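Local coordinates for protein putative secreted cystatin (Ixodes scapularis, PDB 4ZM8) that inhibits cysteine proteinases, among them host cathepsins L and S, and so contributes to suppressing the host immune response during tick feeding, at residues His13-His24 and Thr42-Glu50. Residues are numbered along the deposited sequence; the frame is centred on the assembly and turned at random.
Sequences HQANPEFLNLAH and TVAEVVKVE
The helix of the cystatin fold packs here on the first part of the long strand 39-68, Phe19, Leu20, Ala23 and His24 meeting Val43, Val46 and Val49. Val49 lays CG1 over one face of the Phe19 ring, 3.8 Å from the ring centroid, a CH-pi contact. Asn16 OD1 lies over the opposite face. It also caps the helix, accepting from Phe19 N at 3.0 Å. Val46 points toward the helix. With CG1 anti to the backbone N (chi1 178°), CG2 is the branch that meets Leu20 CD1 at 3.8 Å and Ala23 CB at 4.0 Å. The axes of helix 17-24 and strand 45-50 approach to 9.4 Å, with 109° between their N-to-C directions. In the cystatin fold such a helix lies across an antiparallel sheet. Here residues between Thr42 and Glu50 pair antiparallel with a strand of the second subunit, consistent with a domain-swapped dimer. The strand bends sharply at Ala44. Before it, Val43 CG2 stands above the centre of the His24 ring, a second CH-pi contact. His24 ND1 and Thr42 OG1 both hydrogen-bond Tyr76 OH of the second subunit. Ahead of the helix, Val46 O lies at the His13 ring edge, and NE2 gives it a weak, bent hydrogen bond (3.0 Å, 128°).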
# COMPACT_ATOMS: atom_id res chain seq x y z
N HIS A 13 20.01 -17.61 3.24
CA HIS A 13 18.94 -16.98 2.46
C HIS A 13 18.93 -17.46 1.01
O HIS A 13 17.91 -17.41 0.34
CB HIS A 13 19.08 -15.45 2.49
CG HIS A 13 20.27 -14.95 1.73
ND1 HIS A 13 21.53 -14.84 2.28
CD2 HIS A 13 20.39 -14.55 0.44
CE1 HIS A 13 22.37 -14.38 1.37
NE2 HIS A 13 21.70 -14.20 0.25
N GLN A 14 20.09 -17.90 0.54
CA GLN A 14 20.24 -18.40 -0.83
C GLN A 14 19.82 -19.87 -0.92
O GLN A 14 19.46 -20.38 -2.00
CB GLN A 14 21.70 -18.23 -1.29
CG GLN A 14 22.54 -17.23 -0.48
CD GLN A 14 24.02 -17.20 -0.92
OE1 GLN A 14 24.70 -18.23 -0.91
NE2 GLN A 14 24.51 -16.01 -1.31
N ALA A 15 19.87 -20.55 0.23
CA ALA A 15 19.55 -21.96 0.31
C ALA A 15 18.05 -22.22 0.20
O ALA A 15 17.63 -23.37 0.01
CB ALA A 15 20.11 -22.53 1.62
N ASN A 16 17.25 -21.16 0.31
CA ASN A 16 15.81 -21.26 0.44
C ASN A 16 15.05 -21.15 -0.87
O ASN A 16 15.01 -20.09 -1.49
CB ASN A 16 15.31 -20.18 1.40
CG ASN A 16 13.82 -20.30 1.68
OD1 ASN A 16 12.99 -19.98 0.85
ND2 ASN A 16 13.49 -20.76 2.88
N PRO A 17 14.40 -22.25 -1.29
CA PRO A 17 13.65 -22.26 -2.55
C PRO A 17 12.53 -21.22 -2.63
O PRO A 17 12.39 -20.62 -3.70
CB PRO A 17 13.08 -23.68 -2.60
CG PRO A 17 14.02 -24.49 -1.75
CD PRO A 17 14.36 -23.57 -0.63
N GLU A 18 11.77 -21.00 -1.57
CA GLU A 18 10.64 -20.08 -1.64
C GLU A 18 11.08 -18.66 -1.98
O GLU A 18 10.39 -17.95 -2.72
CB GLU A 18 9.84 -20.06 -0.32
CG GLU A 18 8.42 -20.67 -0.39
CD GLU A 18 7.61 -20.34 -1.68
OE1 GLU A 18 7.58 -19.17 -2.13
OE2 GLU A 18 6.99 -21.28 -2.24
N PHE A 19 12.22 -18.23 -1.44
CA PHE A 19 12.69 -16.87 -1.69
C PHE A 19 13.16 -16.77 -3.12
O PHE A 19 13.06 -15.71 -3.76
CB PHE A 19 13.84 -16.46 -0.75
CG PHE A 19 13.49 -16.52 0.69
CD1 PHE A 19 12.18 -16.46 1.11
CD2 PHE A 19 14.49 -16.63 1.65
CE1 PHE A 19 11.85 -16.52 2.45
CE2 PHE A 19 14.17 -16.68 3.00
CZ PHE A 19 12.85 -16.63 3.40
N LEU A 20 13.68 -17.88 -3.63
CA LEU A 20 14.20 -17.92 -4.98
C LEU A 20 13.05 -17.82 -5.96
O LEU A 20 13.13 -17.09 -6.95
CB LEU A 20 15.01 -19.20 -5.20
CG LEU A 20 15.75 -19.26 -6.54
CD1 LEU A 20 16.65 -18.06 -6.74
CD2 LEU A 20 16.55 -20.56 -6.64
N ASN A 21 11.98 -18.54 -5.65
CA ASN A 21 10.75 -18.52 -6.43
C ASN A 21 10.07 -17.17 -6.42
O ASN A 21 9.47 -16.75 -7.40
CB ASN A 21 9.79 -19.60 -5.92
CG ASN A 21 10.29 -21.00 -6.20
OD1 ASN A 21 11.43 -21.19 -6.62
ND2 ASN A 21 9.45 -21.99 -5.96
N LEU A 22 10.16 -16.47 -5.30
CA LEU A 22 9.57 -15.15 -5.23
C LEU A 22 10.37 -14.15 -6.03
O LEU A 22 9.83 -13.20 -6.59
CB LEU A 22 9.44 -14.69 -3.77
CG LEU A 22 7.98 -14.68 -3.29
CD1 LEU A 22 7.24 -15.90 -3.79
CD2 LEU A 22 7.90 -14.60 -1.77
N ALA A 23 11.68 -14.39 -6.09
CA ALA A 23 12.58 -13.50 -6.81
C ALA A 23 12.39 -13.70 -8.32
O ALA A 23 12.49 -12.75 -9.10
CB ALA A 23 14.01 -13.76 -6.39
N HIS A 24 12.10 -14.92 -8.73
CA HIS A 24 11.84 -15.16 -10.14
C HIS A 24 10.48 -14.58 -10.52
O HIS A 24 10.37 -13.86 -11.51
CB HIS A 24 11.92 -16.64 -10.47
CG HIS A 24 13.31 -17.11 -10.74
ND1 HIS A 24 13.98 -16.84 -11.92
CD2 HIS A 24 14.18 -17.83 -9.98
CE1 HIS A 24 15.19 -17.37 -11.87
NE2 HIS A 24 15.33 -17.98 -10.71
N THR A 42 16.10 -12.01 -15.52
CA THR A 42 15.99 -13.14 -14.60
C THR A 42 16.89 -12.95 -13.38
O THR A 42 17.50 -11.90 -13.18
CB THR A 42 16.32 -14.47 -15.31
OG1 THR A 42 15.85 -15.57 -14.51
CG2 THR A 42 17.82 -14.60 -15.54
N VAL A 43 16.92 -13.95 -12.52
CA VAL A 43 17.75 -13.85 -11.34
C VAL A 43 19.14 -14.44 -11.59
O VAL A 43 19.30 -15.63 -11.87
CB VAL A 43 17.09 -14.56 -10.18
CG1 VAL A 43 17.89 -14.35 -8.90
CG2 VAL A 43 15.66 -14.04 -10.02
N ALA A 44 20.15 -13.57 -11.55
CA ALA A 44 21.53 -14.02 -11.43
C ALA A 44 21.77 -14.45 -9.98
O ALA A 44 22.20 -15.58 -9.75
CB ALA A 44 22.50 -12.91 -11.83
N GLU A 45 21.45 -13.58 -9.02
CA GLU A 45 21.64 -13.92 -7.61
C GLU A 45 20.73 -13.23 -6.62
O GLU A 45 20.55 -12.02 -6.67
CB GLU A 45 23.07 -13.63 -7.19
CG GLU A 45 23.34 -14.08 -5.79
CD GLU A 45 24.80 -14.23 -5.52
OE1 GLU A 45 25.34 -15.31 -5.84
OE2 GLU A 45 25.41 -13.26 -5.02
N VAL A 46 20.20 -14.01 -5.70
CA VAL A 46 19.55 -13.48 -4.50
C VAL A 46 20.60 -13.06 -3.47
O VAL A 46 21.16 -13.87 -2.73
CB VAL A 46 18.60 -14.49 -3.84
CG1 VAL A 46 18.00 -13.89 -2.58
CG2 VAL A 46 17.53 -14.93 -4.81
N VAL A 47 20.86 -11.76 -3.44
CA VAL A 47 21.79 -11.17 -2.52
C VAL A 47 21.24 -11.13 -1.10
O VAL A 47 21.81 -11.73 -0.19
CB VAL A 47 22.12 -9.75 -2.97
CG1 VAL A 47 23.16 -9.15 -2.06
CG2 VAL A 47 22.58 -9.77 -4.43
N LYS A 48 20.12 -10.43 -0.90
CA LYS A 48 19.55 -10.29 0.44
C LYS A 48 18.03 -10.48 0.50
O LYS A 48 17.30 -10.18 -0.44
CB LYS A 48 19.89 -8.91 1.03
CG LYS A 48 19.94 -8.91 2.56
CD LYS A 48 19.66 -7.54 3.17
CE LYS A 48 20.61 -6.48 2.66
NZ LYS A 48 20.34 -5.17 3.32
N VAL A 49 17.57 -11.00 1.64
CA VAL A 49 16.15 -11.22 1.87
C VAL A 49 15.73 -10.75 3.26
O VAL A 49 16.18 -11.30 4.27
CB VAL A 49 15.78 -12.71 1.73
CG1 VAL A 49 14.34 -12.94 2.16
CG2 VAL A 49 15.96 -13.15 0.31
N GLU A 50 14.88 -9.72 3.30
CA GLU A 50 14.30 -9.21 4.54
C GLU A 50 12.79 -9.35 4.49
O GLU A 50 12.16 -8.87 3.55
CB GLU A 50 14.67 -7.74 4.76
CG GLU A 50 16.14 -7.44 4.64
CD GLU A 50 16.38 -5.98 4.36
OE1 GLU A 50 16.24 -5.57 3.19
OE2 GLU A 50 16.69 -5.22 5.31